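Local coordinates for protein carbohydrate kinase (Agrobacterium tumefaciens, PDB 2NWH) that probably transfers phosphate from ATP to a sugar or related small molecule, as pfkB-family carbohydrate kinases of the ribokinase clan do, at residues A178-I183 against A214-G219; L138-N143 against K161-I166; I210-G215 against V229-T234; R121-R126 against T150-I155. All blocks are in the same frame, centred on the assembly; numbering follows the deposited sequence.

Interaction 1 (A178-I183 against A214-G219); sequences AALGDI and AGLSGG. With CA (calcium ion), chain B.
Apolar contact between 178-183 and 214-219 centres on L216, whose CD1 approaches I183 CG2 at 3.8 Å and L180 CD2 at 4.2 Å. With CG anti to the backbone N (chi1 -179°), L216 reaches a place where the same CD1 also meets the I183 carbonyl O at 3.4 Å. The other L180 branch turns to A214, with L180 CD1 4.2 Å from A214 CB. L186 of strand 185-189 touches both leucines, which ties this patch to the central sheet. Backbone contact is a C-H...O approach: G181 CA stands 3.2 Å from G215 O, with 152° at the hydrogen. G215 has positive phi and ends helix 207-213 in a Schellman motif, so the meeting place is a helix terminus against the turn that leads into strand 185-189. Polar linkage is solvent-mediated. Water 3 lies 2.9 Å from I183 O, to which it can donate, and 2.7 Å from S217 OG, bridging the segments. The calcium ion belongs to the 178-183 side: A178 O ligates it at 2.4 Å, and waters 1, 2 and 4 complete the observed ligands. Water 2 also donates weakly to D182 OD2, which forms a salt bridge with R157.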
loop_
_atom_site.group_PDB
_atom_site.type_symbol
_atom_site.label_atom_id
_atom_site.label_comp_id
_atom_site.label_asym_id
_atom_site.label_seq_id
_atom_site.Cartn_x
_atom_site.Cartn_y
_atom_site.Cartn_z
ATOM N N ALA A 178 -10.063 15.024 -5.143
ATOM C CA ALA A 178 -10.313 15.389 -6.555
ATOM C C ALA A 178 -10.061 14.210 -7.522
ATOM O O ALA A 178 -10.714 14.083 -8.578
ATOM C CB ALA A 178 -9.527 16.614 -6.974
ATOM N N ALA A 179 -9.157 13.318 -7.135
ATOM C CA ALA A 179 -8.771 12.203 -8.004
ATOM C C ALA A 179 -9.788 11.058 -7.946
ATOM O O ALA A 179 -9.767 10.130 -8.764
ATOM C CB ALA A 179 -7.381 11.707 -7.593
ATOM N N LEU A 180 -10.699 11.140 -6.985
ATOM C CA LEU A 180 -11.617 10.041 -6.708
ATOM C C LEU A 180 -12.301 9.498 -7.941
ATOM O O LEU A 180 -12.323 8.298 -8.149
ATOM C CB LEU A 180 -12.620 10.442 -5.661
ATOM C CG LEU A 180 -12.137 10.350 -4.221
ATOM C CD1 LEU A 180 -13.394 10.173 -3.390
ATOM C CD2 LEU A 180 -11.126 9.173 -4.017
ATOM N N GLY A 181 -12.855 10.389 -8.755
ATOM C CA GLY A 181 -13.521 10.005 -9.990
ATOM C C GLY A 181 -12.663 9.262 -11.002
ATOM O O GLY A 181 -13.221 8.624 -11.925
ATOM N N ASP A 182 -11.327 9.362 -10.851
ATOM C CA ASP A 182 -10.365 8.694 -11.737
ATOM C C ASP A 182 -9.724 7.419 -11.126
ATOM O O ASP A 182 -8.913 6.745 -11.790
ATOM C CB ASP A 182 -9.282 9.675 -12.164
ATOM C CG ASP A 182 -9.806 10.734 -13.144
ATOM O OD1 ASP A 182 -10.490 10.327 -14.110
ATOM O OD2 ASP A 182 -9.506 11.941 -12.972
ATOM N N ILE A 183 -10.091 7.107 -9.882
ATOM C CA ILE A 183 -9.563 5.930 -9.153
ATOM C C ILE A 183 -10.531 4.727 -9.248
ATOM O O ILE A 183 -11.668 4.769 -8.760
ATOM C CB ILE A 183 -9.228 6.276 -7.676
ATOM C CG1 ILE A 183 -7.997 7.179 -7.619
ATOM C CG2 ILE A 183 -8.976 4.985 -6.825
ATOM C CD1 ILE A 183 -7.771 7.885 -6.300
ATOM N N ALA A 214 -19.561 10.024 -3.493
ATOM C CA ALA A 214 -18.323 10.822 -3.400
ATOM C C ALA A 214 -17.565 10.741 -4.722
ATOM O O ALA A 214 -16.589 11.468 -4.931
ATOM C CB ALA A 214 -17.442 10.392 -2.230
ATOM N N GLY A 215 -18.008 9.850 -5.615
ATOM C CA GLY A 215 -17.425 9.768 -6.967
ATOM C C GLY A 215 -16.413 8.653 -7.173
ATOM O O GLY A 215 -15.820 8.544 -8.253
ATOM N N LEU A 216 -16.236 7.829 -6.140
ATOM C CA LEU A 216 -15.327 6.668 -6.185
ATOM C C LEU A 216 -16.094 5.455 -6.675
ATOM O O LEU A 216 -17.005 5.002 -6.014
ATOM C CB LEU A 216 -14.730 6.377 -4.806
ATOM C CG LEU A 216 -13.745 5.193 -4.774
ATOM C CD1 LEU A 216 -12.468 5.539 -5.517
ATOM C CD2 LEU A 216 -13.456 4.747 -3.343
ATOM N N SER A 217 -15.715 4.958 -7.845
ATOM C CA SER A 217 -16.387 3.837 -8.484
ATOM C C SER A 217 -16.075 2.481 -7.860
ATOM O O SER A 217 -16.880 1.566 -7.984
ATOM C CB SER A 217 -16.189 3.857 -10.025
ATOM O OG SER A 217 -14.822 3.833 -10.416
ATOM N N GLY A 218 -14.908 2.338 -7.211
ATOM C CA GLY A 218 -14.616 1.136 -6.447
ATOM C C GLY A 218 -13.571 1.247 -5.350
ATOM O O GLY A 218 -12.734 2.147 -5.339
ATOM N N GLY A 219 -13.597 0.288 -4.437
ATOM C CA GLY A 219 -12.655 0.268 -3.339
ATOM C C GLY A 219 -12.881 -0.882 -2.378
ATOM O O GLY A 219 -13.734 -1.732 -2.613
HETATM CA CA CA B . -12.266 14.615 -10.296
HETATM O O HOH W 1 -13.635 13.658 -8.209
HETATM O O HOH W 2 -11.932 12.591 -11.298
HETATM O O HOH W 3 -13.835 6.271 -9.998
HETATM O O HOH W 4 -10.145 15.730 -10.995
#

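Interaction 2 (L138-N143 against K161-I166)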
loop_
_atom_site.group_PDB
_atom_site.type_symbol
_atom_site.label_atom_id
_atom_site.label_comp_id
_atom_site.label_asym_id
_atom_site.label_seq_id
_atom_site.Cartn_x
_atom_site.Cartn_y
_atom_site.Cartn_z
ATOM N N LEU A 138 -2.001 1.092 -12.986
ATOM C CA LEU A 138 -1.279 2.058 -12.136
ATOM C C LEU A 138 -1.672 1.896 -10.682
ATOM O O LEU A 138 -2.846 1.552 -10.367
ATOM C CB LEU A 138 -1.591 3.502 -12.544
ATOM C CG LEU A 138 -1.384 3.830 -14.035
ATOM C CD1 LEU A 138 -1.788 5.260 -14.308
ATOM C CD2 LEU A 138 0.054 3.548 -14.496
ATOM N N LEU A 139 -0.706 2.172 -9.799
ATOM C CA LEU A 139 -0.993 2.197 -8.383
ATOM C C LEU A 139 -0.310 3.401 -7.780
ATOM O O LEU A 139 0.888 3.605 -7.990
ATOM C CB LEU A 139 -0.497 0.908 -7.689
ATOM C CG LEU A 139 -0.563 0.926 -6.129
ATOM C CD1 LEU A 139 -2.028 1.047 -5.608
ATOM C CD2 LEU A 139 0.154 -0.333 -5.556
ATOM N N CYS A 140 -1.031 4.174 -6.980
ATOM C CA CYS A 140 -0.364 5.277 -6.302
ATOM C C CYS A 140 -0.659 5.187 -4.818
ATOM O O CYS A 140 -1.503 4.371 -4.376
ATOM C CB CYS A 140 -0.839 6.627 -6.883
ATOM S SG CYS A 140 -2.617 7.013 -6.556
ATOM N N ASP A 141 0.012 6.026 -4.047
ATOM C CA ASP A 141 -0.391 6.179 -2.680
ATOM C C ASP A 141 -0.473 7.669 -2.341
ATOM O O ASP A 141 -0.001 8.545 -3.099
ATOM C CB ASP A 141 0.459 5.381 -1.713
ATOM C CG ASP A 141 1.875 5.938 -1.580
ATOM O OD1 ASP A 141 2.065 7.163 -1.775
ATOM O OD2 ASP A 141 2.789 5.158 -1.262
ATOM N N ALA A 142 -1.091 7.931 -1.194
ATOM C CA ALA A 142 -1.392 9.293 -0.823
ATOM C C ALA A 142 -0.190 9.987 -0.160
ATOM O O ALA A 142 -0.357 11.054 0.445
ATOM C CB ALA A 142 -2.687 9.333 0.068
ATOM N N ASN A 143 1.014 9.401 -0.294
ATOM C CA ASN A 143 2.260 10.112 0.048
ATOM C C ASN A 143 2.564 11.236 -0.938
ATOM O O ASN A 143 3.275 12.209 -0.610
ATOM C CB ASN A 143 3.483 9.186 0.090
ATOM C CG ASN A 143 3.523 8.320 1.310
ATOM O OD1 ASN A 143 3.589 7.082 1.211
ATOM N ND2 ASN A 143 3.475 8.950 2.480
ATOM N N LYS A 161 -5.723 3.890 -18.528
ATOM C CA LYS A 161 -5.072 2.982 -17.607
ATOM C C LYS A 161 -5.870 2.941 -16.324
ATOM O O LYS A 161 -6.203 3.993 -15.773
ATOM C CB LYS A 161 -3.627 3.390 -17.327
ATOM C CG LYS A 161 -2.757 3.394 -18.570
ATOM C CD LYS A 161 -2.461 1.990 -19.104
ATOM C CE LYS A 161 -1.639 2.095 -20.409
ATOM N NZ LYS A 161 -1.826 0.837 -21.201
ATOM N N PRO A 162 -6.210 1.727 -15.857
ATOM C CA PRO A 162 -6.812 1.555 -14.538
ATOM C C PRO A 162 -5.927 2.173 -13.461
ATOM O O PRO A 162 -4.670 2.020 -13.519
ATOM C CB PRO A 162 -6.875 0.019 -14.376
ATOM C CG PRO A 162 -7.006 -0.473 -15.816
ATOM C CD PRO A 162 -6.068 0.446 -16.574
ATOM N N LEU A 163 -6.543 2.856 -12.493
ATOM C CA LEU A 163 -5.770 3.431 -11.375
ATOM C C LEU A 163 -6.301 2.967 -10.019
ATOM O O LEU A 163 -7.486 3.159 -9.721
ATOM C CB LEU A 163 -5.797 4.971 -11.416
ATOM C CG LEU A 163 -5.152 5.824 -10.300
ATOM C CD1 LEU A 163 -3.648 5.679 -10.221
ATOM C CD2 LEU A 163 -5.509 7.319 -10.504
ATOM N N ALA A 164 -5.418 2.373 -9.230
ATOM C CA ALA A 164 -5.659 2.063 -7.817
ATOM C C ALA A 164 -4.853 2.989 -6.883
ATOM O O ALA A 164 -3.855 3.585 -7.274
ATOM C CB ALA A 164 -5.289 0.575 -7.529
ATOM N N ALA A 165 -5.290 3.076 -5.644
ATOM C CA ALA A 165 -4.728 3.998 -4.676
ATOM C C ALA A 165 -4.755 3.391 -3.291
ATOM O O ALA A 165 -5.706 2.698 -2.911
ATOM C CB ALA A 165 -5.527 5.291 -4.685
ATOM N N ILE A 166 -3.703 3.650 -2.536
ATOM C CA ILE A 166 -3.638 3.282 -1.126
ATOM C C ILE A 166 -3.662 4.566 -0.303
ATOM O O ILE A 166 -2.857 5.485 -0.537
ATOM C CB ILE A 166 -2.341 2.482 -0.848
ATOM C CG1 ILE A 166 -2.402 1.093 -1.487
ATOM C CG2 ILE A 166 -2.064 2.274 0.654
ATOM C CD1 ILE A 166 -0.967 0.499 -1.551
#
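L138-D141 and L163-I166 are the paired parallel strands of a beta-alpha-beta unit whose connecting helix is 146-158. Their axes approach to 4.6 Å at 25°, and four successive residue pairs, L138 with L163 through D141 with I166, stay in register. Five backbone hydrogen bonds alternate between the strands: L138 N to P162 O (2.9 Å), A164 N to L138 O, C140 N to A164 O, I166 N to C140 O (3.0 Å), and A142 N to I166 O (3.1 Å). The last, at 138° on hydrogen, is the most bent, as the first strand gives way to a turn.

Side chains alternate between the two faces. On one, L163 CD1 nestles between L138 CB (3.8 Å) and C140 SG (4.0 Å), while the sulfur also meets A165 CB. On the other, L139 CD1 lies against A164 CB (3.8 Å) and then I166 CG1. D141 CB packs beside I166, but its carboxylate leads away from this partner: OD1 accepts N143 N in an Asx turn, from above the carboxylate plane, and OD2 is held by the backbone N atoms of G42 and G11.

Helix 146-158 covers the L138, C140 and L163 face through L152, L149 and A156, whereas A45 and L49 of helix 41-51 meet the opposite face. Strands 5-9 and 185-189 flank the pair within the sheet.

Interaction 3 (I210-G215 against V229-T234)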
loop_
_atom_site.group_PDB
_atom_site.type_symbol
_atom_site.label_atom_id
_atom_site.label_comp_id
_atom_site.label_asym_id
_atom_site.label_seq_id
_atom_site.Cartn_x
_atom_site.Cartn_y
_atom_site.Cartn_z
ATOM N N ILE A 210 -22.234 5.408 0.085
ATOM C CA ILE A 210 -21.619 6.648 0.594
ATOM C C ILE A 210 -20.436 7.028 -0.336
ATOM O O ILE A 210 -20.312 8.163 -0.814
ATOM C CB ILE A 210 -21.108 6.470 2.068
ATOM C CG1 ILE A 210 -22.271 6.145 3.020
ATOM C CG2 ILE A 210 -20.348 7.709 2.539
ATOM C CD1 ILE A 210 -21.869 5.658 4.421
ATOM N N LEU A 211 -19.585 6.058 -0.609
ATOM C CA LEU A 211 -18.399 6.325 -1.391
ATOM C C LEU A 211 -18.673 6.584 -2.891
ATOM O O LEU A 211 -17.973 7.381 -3.515
ATOM C CB LEU A 211 -17.369 5.218 -1.153
ATOM C CG LEU A 211 -16.519 5.306 0.148
ATOM C CD1 LEU A 211 -15.982 3.917 0.520
ATOM C CD2 LEU A 211 -15.306 6.265 -0.037
ATOM N N ARG A 212 -19.680 5.937 -3.474
ATOM C CA ARG A 212 -19.983 6.129 -4.903
ATOM C C ARG A 212 -20.463 7.546 -5.209
ATOM O O ARG A 212 -20.114 8.121 -6.246
ATOM C CB ARG A 212 -21.025 5.122 -5.384
ATOM C CG ARG A 212 -20.558 3.676 -5.451
ATOM C CD ARG A 212 -21.812 2.839 -5.505
ATOM N NE ARG A 212 -21.656 1.412 -5.231
ATOM C CZ ARG A 212 -21.502 0.493 -6.179
ATOM N NH1 ARG A 212 -21.436 0.871 -7.451
ATOM N NH2 ARG A 212 -21.397 -0.789 -5.866
ATOM N N LYS A 213 -21.272 8.103 -4.308
ATOM C CA LYS A 213 -21.754 9.472 -4.483
ATOM C C LYS A 213 -20.584 10.451 -4.256
ATOM O O LYS A 213 -20.600 11.561 -4.792
ATOM C CB LYS A 213 -22.992 9.758 -3.616
ATOM C CG LYS A 213 -22.823 10.753 -2.454
ATOM C CD LYS A 213 -22.039 10.132 -1.302
ATOM C CE LYS A 213 -21.258 11.164 -0.517
ATOM N NZ LYS A 213 -20.265 10.501 0.371
ATOM N N ALA A 214 -19.561 10.024 -3.493
ATOM C CA ALA A 214 -18.323 10.822 -3.400
ATOM C C ALA A 214 -17.565 10.741 -4.722
ATOM O O ALA A 214 -16.589 11.468 -4.931
ATOM C CB ALA A 214 -17.442 10.392 -2.230
ATOM N N GLY A 215 -18.008 9.850 -5.615
ATOM C CA GLY A 215 -17.425 9.768 -6.967
ATOM C C GLY A 215 -16.413 8.653 -7.173
ATOM O O GLY A 215 -15.820 8.544 -8.253
ATOM N N VAL A 229 -15.341 -4.869 3.307
ATOM C CA VAL A 229 -16.277 -4.621 2.223
ATOM C C VAL A 229 -15.497 -4.272 0.938
ATOM O O VAL A 229 -14.479 -3.569 1.001
ATOM C CB VAL A 229 -17.322 -3.535 2.625
ATOM C CG1 VAL A 229 -16.680 -2.166 2.848
ATOM C CG2 VAL A 229 -18.484 -3.458 1.624
ATOM N N ALA A 230 -15.930 -4.831 -0.196
ATOM C CA ALA A 230 -15.349 -4.505 -1.507
ATOM C C ALA A 230 -16.468 -4.049 -2.414
ATOM O O ALA A 230 -17.591 -4.531 -2.289
ATOM C CB ALA A 230 -14.650 -5.690 -2.097
ATOM N N PHE A 231 -16.193 -3.095 -3.298
ATOM C CA PHE A 231 -17.211 -2.622 -4.239
ATOM C C PHE A 231 -16.619 -2.170 -5.567
ATOM O O PHE A 231 -15.419 -1.860 -5.652
ATOM C CB PHE A 231 -18.109 -1.553 -3.604
ATOM C CG PHE A 231 -17.433 -0.220 -3.361
ATOM C CD1 PHE A 231 -17.658 0.854 -4.221
ATOM C CD2 PHE A 231 -16.615 -0.025 -2.244
ATOM C CE1 PHE A 231 -17.037 2.119 -3.994
ATOM C CE2 PHE A 231 -15.978 1.218 -2.009
ATOM C CZ PHE A 231 -16.191 2.292 -2.884
ATOM N N ASN A 232 -17.463 -2.164 -6.601
ATOM C CA ASN A 232 -17.107 -1.588 -7.902
ATOM C C ASN A 232 -18.345 -0.866 -8.407
ATOM O O ASN A 232 -19.215 -0.545 -7.606
ATOM C CB ASN A 232 -16.649 -2.667 -8.888
ATOM C CG ASN A 232 -17.741 -3.691 -9.167
ATOM O OD1 ASN A 232 -18.933 -3.395 -9.011
ATOM N ND2 ASN A 232 -17.345 -4.895 -9.577
ATOM N N GLY A 233 -18.442 -0.629 -9.715
ATOM C CA GLY A 233 -19.513 0.221 -10.282
ATOM C C GLY A 233 -20.950 -0.207 -10.026
ATOM O O GLY A 233 -21.884 0.606 -10.089
ATOM N N THR A 234 -21.141 -1.479 -9.710
ATOM C CA THR A 234 -22.482 -2.047 -9.702
ATOM C C THR A 234 -22.652 -3.102 -8.601
ATOM O O THR A 234 -23.772 -3.497 -8.265
ATOM C CB THR A 234 -22.790 -2.652 -11.095
ATOM O OG1 THR A 234 -21.774 -3.609 -11.432
ATOM C CG2 THR A 234 -22.786 -1.551 -12.174
#
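F231 holds its CG between its backbone N and carbonyl carbon (chi1 70°), and this turns the ring toward helix 207-213. R212 does the complementary thing from the helix: CG sits beside its own N (chi1 -69°), and the chain then runs extended from CG to NE, past the ring to the turn 232-234. L211 meets the ring at its far end, L211 CB lying 3.6 Å from F231 CZ and L211 CD1 3.7 Å from F231 CE2; the two side chains cross at about a right angle. R212 and F231 instead slide past each other in opposite directions, with R212 CG 4.1 Å from F231 CE1. The guanidinium position at the 232-234 turn is doubtful, because the model crowds it against N232 O and the G233 carbonyl carbon. N232 OD1 accepts T234 N (3.0 Å) in an Asx turn and also E235 N, so it shapes the turn. Helix 207-213 thus packs on strand 227-231, the second strand of the antiparallel hairpin with 219-223 in the large sheet, where F231 pairs with G219. The chemistry is chiefly apolar: L211 against the F231 ring is the firm part, and R212 CG beside the ring is a lesser hydrocarbon contact.

Interaction 4 (R121-R126 against T150-I155); sequences RRLKVR and TALGLI
L123 CD2 is the principal probe of this contact, reaching the backbone of helix 146-158 at L152 N, 3.3 Å away. The same methyl touches A151 CB (3.9 Å), L152 CB (3.8 Å) and I155 CD1 (3.9 Å), so it lies across one turn of the helix on the side where A151 and I155 project. I155 and L123 slide past each other in opposite directions, with L123 CG 4.1 Å from I155 CD1. K124 adds a second touch: beyond CG its chain is extended, and K124 CE rests 3.9 Å from A151 CB, which thereby meets two residues of the partner segment.

The torsions of L123 account for the approach. CG lies trans to the backbone N at chi1 -176°, and chi2 near 76° directs CD2 into the helix surface. Farther out, F118 and V128 also touch L123, while I132 and R129 of helix 126-134 lie against I155, and I132 meets L152 as well. V125, at the N-cap of helix 126-134, turns the chain between the short helix 120-123 and helix 126-134.

The end of helix 120-123 and the K124 side chain just after it pack on helix 146-158, an apolar seam within the helical layer on one face of the large sheet. Helix 146-158 is the crossover helix between strands 137-141 and 163-166, consistent with the ribokinase-like fold.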
loop_
_atom_site.group_PDB
_atom_site.type_symbol
_atom_site.label_atom_id
_atom_site.label_comp_id
_atom_site.label_asym_id
_atom_site.label_seq_id
_atom_site.Cartn_x
_atom_site.Cartn_y
_atom_site.Cartn_z
ATOM N N ARG A 121 3.984 19.376 -12.181
ATOM C CA ARG A 121 4.928 19.711 -13.245
ATOM C C ARG A 121 5.869 18.558 -13.522
ATOM O O ARG A 121 6.083 18.182 -14.672
ATOM C CB ARG A 121 5.694 20.951 -12.798
ATOM C CG ARG A 121 6.798 21.407 -13.676
ATOM C CD ARG A 121 7.090 22.870 -13.334
ATOM N NE ARG A 121 7.814 23.463 -14.441
ATOM C CZ ARG A 121 7.991 24.760 -14.642
ATOM N NH1 ARG A 121 8.671 25.155 -15.705
ATOM N NH2 ARG A 121 7.491 25.650 -13.801
ATOM N N ARG A 122 6.413 17.958 -12.467
ATOM C CA ARG A 122 7.322 16.842 -12.641
ATOM C C ARG A 122 6.617 15.574 -13.114
ATOM O O ARG A 122 7.199 14.792 -13.855
ATOM C CB ARG A 122 8.134 16.608 -11.357
ATOM C CG ARG A 122 9.168 17.732 -11.074
ATOM C CD ARG A 122 10.165 17.390 -10.006
ATOM N NE ARG A 122 11.140 18.473 -9.895
ATOM C CZ ARG A 122 11.265 19.352 -8.889
ATOM N NH1 ARG A 122 10.506 19.310 -7.789
ATOM N NH2 ARG A 122 12.196 20.290 -8.986
ATOM N N LEU A 123 5.375 15.362 -12.666
ATOM C CA LEU A 123 4.633 14.177 -13.056
ATOM C C LEU A 123 4.377 14.237 -14.576
ATOM O O LEU A 123 4.313 13.202 -15.239
ATOM C CB LEU A 123 3.268 14.139 -12.356
ATOM C CG LEU A 123 2.435 12.863 -12.630
ATOM C CD1 LEU A 123 2.939 11.601 -11.835
ATOM C CD2 LEU A 123 0.992 13.136 -12.272
ATOM N N LYS A 124 4.258 15.453 -15.087
ATOM C CA LYS A 124 3.826 15.679 -16.488
ATOM C C LYS A 124 4.962 15.556 -17.504
ATOM O O LYS A 124 4.748 15.787 -18.698
ATOM C CB LYS A 124 3.114 17.034 -16.598
ATOM C CG LYS A 124 1.698 17.029 -15.977
ATOM C CD LYS A 124 1.076 18.439 -15.892
ATOM C CE LYS A 124 -0.090 18.444 -14.881
ATOM N NZ LYS A 124 -0.764 19.778 -14.629
ATOM N N VAL A 125 6.177 15.236 -17.062
ATOM C CA VAL A 125 7.304 15.114 -17.998
ATOM C C VAL A 125 7.112 13.904 -18.921
ATOM O O VAL A 125 6.564 12.902 -18.490
ATOM C CB VAL A 125 8.694 15.071 -17.282
ATOM C CG1 VAL A 125 8.903 16.337 -16.396
ATOM C CG2 VAL A 125 8.898 13.779 -16.521
ATOM N N ARG A 126 7.587 13.977 -20.172
ATOM C CA ARG A 126 7.454 12.835 -21.079
ATOM C C ARG A 126 7.851 11.495 -20.465
ATOM O O ARG A 126 7.186 10.493 -20.715
ATOM C CB ARG A 126 8.277 13.019 -22.332
ATOM C CG ARG A 126 7.591 13.800 -23.331
ATOM C CD ARG A 126 8.481 13.991 -24.533
ATOM N NE ARG A 126 7.663 14.600 -25.548
ATOM C CZ ARG A 126 8.087 15.039 -26.731
ATOM N NH1 ARG A 126 9.375 14.958 -27.083
ATOM N NH2 ARG A 126 7.192 15.565 -27.546
ATOM N N THR A 150 -4.312 14.415 -8.240
ATOM C CA THR A 150 -5.318 14.803 -9.241
ATOM C C THR A 150 -4.789 14.737 -10.692
ATOM O O THR A 150 -5.482 14.204 -11.598
ATOM C CB THR A 150 -5.849 16.194 -8.927
ATOM O OG1 THR A 150 -6.179 16.251 -7.533
ATOM C CG2 THR A 150 -7.086 16.545 -9.793
ATOM N N ALA A 151 -3.570 15.260 -10.915
ATOM C CA ALA A 151 -2.965 15.249 -12.242
ATOM C C ALA A 151 -2.753 13.826 -12.735
ATOM O O ALA A 151 -2.992 13.551 -13.926
ATOM C CB ALA A 151 -1.642 16.010 -12.255
ATOM N N LEU A 152 -2.311 12.957 -11.821
ATOM C CA LEU A 152 -2.169 11.508 -12.093
ATOM C C LEU A 152 -3.505 10.893 -12.529
ATOM O O LEU A 152 -3.560 10.155 -13.529
ATOM C CB LEU A 152 -1.629 10.741 -10.871
ATOM C CG LEU A 152 -1.380 9.257 -11.151
ATOM C CD1 LEU A 152 -0.504 8.992 -12.421
ATOM C CD2 LEU A 152 -0.867 8.520 -9.895
ATOM N N GLY A 153 -4.576 11.203 -11.795
ATOM C CA GLY A 153 -5.923 10.792 -12.213
ATOM C C GLY A 153 -6.287 11.230 -13.659
ATOM O O GLY A 153 -6.747 10.411 -14.479
ATOM N N LEU A 154 -6.041 12.497 -14.003
ATOM C CA LEU A 154 -6.244 12.964 -15.408
ATOM C C LEU A 154 -5.422 12.168 -16.465
ATOM O O LEU A 154 -5.940 11.822 -17.530
ATOM C CB LEU A 154 -5.955 14.452 -15.541
ATOM C CG LEU A 154 -7.062 15.512 -15.429
ATOM C CD1 LEU A 154 -7.883 15.387 -14.188
ATOM C CD2 LEU A 154 -6.449 16.905 -15.465
ATOM N N ILE A 155 -4.159 11.869 -16.155
ATOM C CA ILE A 155 -3.285 11.117 -17.066
ATOM C C ILE A 155 -3.776 9.690 -17.257
ATOM O O ILE A 155 -3.863 9.210 -18.385
ATOM C CB ILE A 155 -1.814 11.100 -16.607
ATOM C CG1 ILE A 155 -1.216 12.501 -16.656
ATOM C CG2 ILE A 155 -0.997 10.184 -17.509
ATOM C CD1 ILE A 155 0.229 12.572 -16.071
#

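Overall arrangement
From the N terminus, interaction 4 opens at 121-126 and interaction 2 at 138-143; 150-155 then closes interaction 4 and 161-166 closes interaction 2, so the two cross. Interaction 2 closes the loop around helix 146-158, and C140 and L163 also meet L152 of interaction 4 directly. Interaction 1 follows in series, from 178-183 to 214-219; I183 lies against L163 and A165. Interaction 3 begins at 210-215, sharing A214 and G215, and closes at 229-234 around the hairpin of strands 219-223 and 227-231. Interactions 4 and 2 join the helical layer to the parallel strands; interactions 1 and 3 tie turns and helix 207-213 to the antiparallel end of the same sheet, about 25 Å separating the centres of 3 and 4.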